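PDB 4Q1Q: Adhesin/invasin TibA autotransporter from Escherichia coli, which mediates adhesion to and invasion of human intestinal epithelial cells, and promotes bacterial aggregation and biofilm formation, as a heptosylated autotransporter. Local coordinates for residues M26-S29 / T33-N36. Numbering follows the deposited sequence.
Sequences MHLS and TAKN. With 289 (D-glycero-alpha-D-manno-heptopyranose), chain C; 289 (D-glycero-alpha-D-manno-heptopyranose), chain B; 289 (D-glycero-alpha-D-manno-heptopyranose), chain D.
Within one coil of the parallel beta-helix that forms this part of the TibA passenger, Met-26 and Leu-28 reach across the interior to Ala-34 on the next wall of the coil. Strands 26-28 and 33-35 run at 130° to each other, 8.2 Å apart at their closest, too far for backbone pairing, so side chains make the contact. Met-26, a selenomethionine, is extended until its last torsion: with CG anti to the backbone N (chi1 -170°) and SE anti to CA, the selenium is carried over to lie 3.7 Å from Ala-34 CB. One delta branch of Leu-28 does the rest, CD2 coming within 4.0 Å of Ala-34 CB; the short alanine methyl thus receives both longer chains, and all three residues are buried.

His-27, between these two inward residues, turns to the outer surface and its sugars. Its ND1 and O2 of the chain D heptose share a hydrogen bond of 2.7 Å, with the hydroxyl oxygen in the ring plane at the edge, while NE2 bonds to Ser-25 OG and the ring stacks on Tyr-46. Ser-29, just past the strand, carries a heptose covalently, OG to C1 of the chain C sugar; this serine is an established heptosylation site.

Gln-45 of strand 44-47, one coil further along, touches Met-26, Leu-28 and Ala-34 alike. Backbone hydrogen bonds tie Met-26 to Lys-44 and Tyr-46, and Leu-28 to Tyr-46 and to Ser-48 just beyond that strand, whereas strand 33-35 lies parallel between strands 11-13 and 52-54 in the next wall.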
HETATM    1  N   MSE A  26      -7.608 -13.600 -25.768  1.00 78.30           N
HETATM    2  CA  MSE A  26      -6.837 -12.630 -26.552  1.00 68.69           C
HETATM    3  C   MSE A  26      -5.421 -12.808 -26.102  1.00 70.96           C
HETATM    4  O   MSE A  26      -5.112 -12.821 -24.913  1.00 72.17           O
HETATM    5  CB  MSE A  26      -7.187 -11.153 -26.374  1.00 69.98           C
HETATM    6  CG  MSE A  26      -6.519 -10.230 -27.398  1.00 74.78           C
HETATM    7 SE   MSE A  26      -6.712  -8.282 -27.093  1.00 90.85          SE
HETATM    8  CE  MSE A  26      -8.566  -8.029 -27.719  1.00103.07           C
ATOM      9  N   HIS A  27      -4.524 -12.942 -27.066  1.00 71.11           N
ATOM     10  CA  HIS A  27      -3.117 -13.121 -26.755  1.00 70.69           C
ATOM     11  C   HIS A  27      -2.357 -12.004 -27.450  1.00 74.78           C
ATOM     12  O   HIS A  27      -2.777 -11.529 -28.505  1.00 68.72           O
ATOM     13  CB  HIS A  27      -2.644 -14.493 -27.214  1.00 65.45           C
ATOM     14  CG  HIS A  27      -3.164 -15.611 -26.364  1.00 72.35           C
ATOM     15  ND1 HIS A  27      -2.337 -16.462 -25.661  1.00 71.69           N
ATOM     16  CD2 HIS A  27      -4.429 -16.017 -26.107  1.00 71.11           C
ATOM     17  CE1 HIS A  27      -3.071 -17.326 -24.984  1.00 70.99           C
ATOM     18  NE2 HIS A  27      -4.343 -17.090 -25.250  1.00 73.11           N
ATOM     19  N   LEU A  28      -1.287 -11.541 -26.812  1.00 71.68           N
ATOM     20  CA  LEU A  28      -0.444 -10.502 -27.385  1.00 68.53           C
ATOM     21  C   LEU A  28       0.984 -11.009 -27.311  1.00 66.79           C
ATOM     22  O   LEU A  28       1.377 -11.580 -26.297  1.00 66.28           O
ATOM     23  CB  LEU A  28      -0.562  -9.187 -26.622  1.00 62.14           C
ATOM     24  CG  LEU A  28      -1.925  -8.497 -26.645  1.00 60.33           C
ATOM     25  CD1 LEU A  28      -3.017  -9.243 -25.897  1.00 71.48           C
ATOM     26  CD2 LEU A  28      -1.744  -7.133 -26.012  1.00 60.01           C
ATOM     27  N   SER A  29       1.724 -10.834 -28.400  1.00 65.74           N
ATOM     28  CA  SER A  29       3.147 -11.137 -28.443  1.00 61.38           C
ATOM     29  C   SER A  29       3.898  -9.889 -28.895  1.00 65.18           C
ATOM     30  O   SER A  29       3.323  -8.792 -28.900  1.00 59.84           O
ATOM     31  CB  SER A  29       3.417 -12.338 -29.347  1.00 77.99           C
ATOM     32  OG  SER A  29       2.509 -13.397 -29.061  1.00 91.54           O
ATOM     33  N   THR A  33      -0.660  -5.067 -30.108  1.00 72.97           N
ATOM     34  CA  THR A  33      -1.313  -3.930 -29.482  1.00 81.53           C
ATOM     35  C   THR A  33      -2.789  -4.200 -29.245  1.00 71.29           C
ATOM     36  O   THR A  33      -3.462  -4.827 -30.059  1.00 75.55           O
ATOM     37  CB  THR A  33      -1.174  -2.686 -30.380  1.00 92.39           C
ATOM     38  OG1 THR A  33       0.076  -2.063 -30.065  1.00 89.18           O
ATOM     39  CG2 THR A  33      -2.308  -1.677 -30.176  1.00 99.39           C
ATOM     40  N   ALA A  34      -3.305  -3.672 -28.144  1.00 69.80           N
ATOM     41  CA  ALA A  34      -4.728  -3.793 -27.860  1.00 68.21           C
ATOM     42  C   ALA A  34      -5.172  -2.517 -27.165  1.00 73.14           C
ATOM     43  O   ALA A  34      -4.494  -2.057 -26.249  1.00 80.94           O
ATOM     44  CB  ALA A  34      -5.005  -5.020 -27.013  1.00 70.18           C
ATOM     45  N   LYS A  35      -6.268  -1.926 -27.630  1.00 64.67           N
ATOM     46  CA  LYS A  35      -6.743  -0.667 -27.076  1.00 75.54           C
ATOM     47  C   LYS A  35      -8.245  -0.742 -26.820  1.00 70.65           C
ATOM     48  O   LYS A  35      -8.987  -1.391 -27.563  1.00 73.62           O
ATOM     49  CB  LYS A  35      -6.372   0.502 -27.999  1.00 81.59           C
ATOM     50  CG  LYS A  35      -4.877   0.594 -28.267  1.00 93.78           C
ATOM     51  CD  LYS A  35      -4.502   1.616 -29.329  1.00100.81           C
ATOM     52  CE  LYS A  35      -4.729   3.046 -28.863  1.00 99.96           C
ATOM     53  NZ  LYS A  35      -3.937   3.414 -27.660  1.00 91.49           N
ATOM     54  N   ASN A  36      -8.665  -0.074 -25.750  1.00 71.02           N
ATOM     55  CA  ASN A  36     -10.061  -0.043 -25.304  1.00 79.50           C
ATOM     56  C   ASN A  36     -10.741  -1.412 -25.343  1.00 75.53           C
ATOM     57  O   ASN A  36     -11.914  -1.512 -25.699  1.00 74.61           O
ATOM     58  CB  ASN A  36     -10.882   0.949 -26.138  1.00 87.25           C
ATOM     59  CG  ASN A  36     -10.970   2.337 -25.526  1.00 95.02           C
ATOM     60  OD1 ASN A  36     -10.888   2.518 -24.309  1.00 91.10           O
ATOM     61  ND2 ASN A  36     -11.183   3.333 -26.382  1.00 93.19           N
TER
HETATM   62  O7  289 C 401       4.220 -13.741 -32.867  1.00102.89           O
HETATM   63  C7  289 C 401       2.938 -14.371 -33.013  1.00111.43           C
HETATM   64  C6  289 C 401       2.681 -15.649 -32.204  1.00105.84           C
HETATM   65  O6  289 C 401       2.988 -16.745 -33.081  1.00 93.29           O
HETATM   66  C5  289 C 401       3.416 -15.719 -30.855  1.00 98.82           C
HETATM   67  O5  289 C 401       3.114 -14.519 -30.146  1.00 97.65           O
HETATM   68  C1  289 C 401       1.795 -14.338 -29.626  1.00 97.67           C
HETATM   69  C2  289 C 401       1.358 -15.489 -28.723  1.00 99.77           C
HETATM   70  O2  289 C 401       0.265 -16.248 -29.251  1.00103.52           O
HETATM   71  C3  289 C 401       2.511 -16.466 -28.543  1.00 99.57           C
HETATM   72  O3  289 C 401       2.020 -17.615 -27.843  1.00109.19           O
HETATM   73  C4  289 C 401       3.133 -16.864 -29.878  1.00 94.95           C
HETATM   74  O4  289 C 401       4.353 -17.496 -29.468  1.00103.26           O
HETATM   75  O7  289 B 430     -13.029   5.300 -21.837  1.00 92.44           O
HETATM   76  C7  289 B 430     -11.693   4.807 -21.669  1.00 94.48           C
HETATM   77  C6  289 B 430     -10.827   5.082 -22.897  1.00 90.01           C
HETATM   78  O6  289 B 430     -11.134   6.370 -23.443  1.00 97.01           O
HETATM   79  C5  289 B 430      -9.331   5.011 -22.606  1.00 75.49           C
HETATM   80  O5  289 B 430      -8.662   4.602 -23.801  1.00 77.57           O
HETATM   81  C1  289 B 430      -7.257   4.399 -23.617  1.00 82.49           C
HETATM   82  C2  289 B 430      -6.491   5.662 -23.225  1.00 76.48           C
HETATM   83  O2  289 B 430      -6.348   6.581 -24.314  1.00 87.78           O
HETATM   84  C3  289 B 430      -7.202   6.303 -22.035  1.00 74.68           C
HETATM   85  O3  289 B 430      -6.703   7.636 -21.875  1.00 70.21           O
HETATM   86  C4  289 B 430      -8.725   6.337 -22.157  1.00 72.61           C
HETATM   87  O4  289 B 430      -9.250   6.680 -20.873  1.00 66.52           O
HETATM   88  O7  289 D 402       6.490 -17.888 -23.464  1.00 74.65           O
HETATM   89  C7  289 D 402       5.985 -16.548 -23.464  1.00 74.46           C
HETATM   90  C6  289 D 402       4.920 -16.302 -24.532  1.00 73.22           C
HETATM   91  O6  289 D 402       4.787 -17.401 -25.440  1.00 83.23           O
HETATM   92  C5  289 D 402       3.557 -16.031 -23.903  1.00 72.94           C
HETATM   93  O5  289 D 402       2.823 -15.349 -24.915  1.00 62.87           O
HETATM   94  C1  289 D 402       1.618 -14.783 -24.383  1.00 83.35           C
HETATM   95  C2  289 D 402       0.658 -15.927 -24.028  1.00 76.98           C
HETATM   96  O2  289 D 402       0.289 -16.696 -25.181  1.00 72.02           O
HETATM   97  C3  289 D 402       1.353 -16.766 -22.955  1.00 73.96           C
HETATM   98  O3  289 D 402       0.588 -17.917 -22.585  1.00 88.12           O
HETATM   99  C4  289 D 402       2.719 -17.221 -23.445  1.00 69.48           C
HETATM  100  O4  289 D 402       3.310 -17.918 -22.349  1.00 76.91           O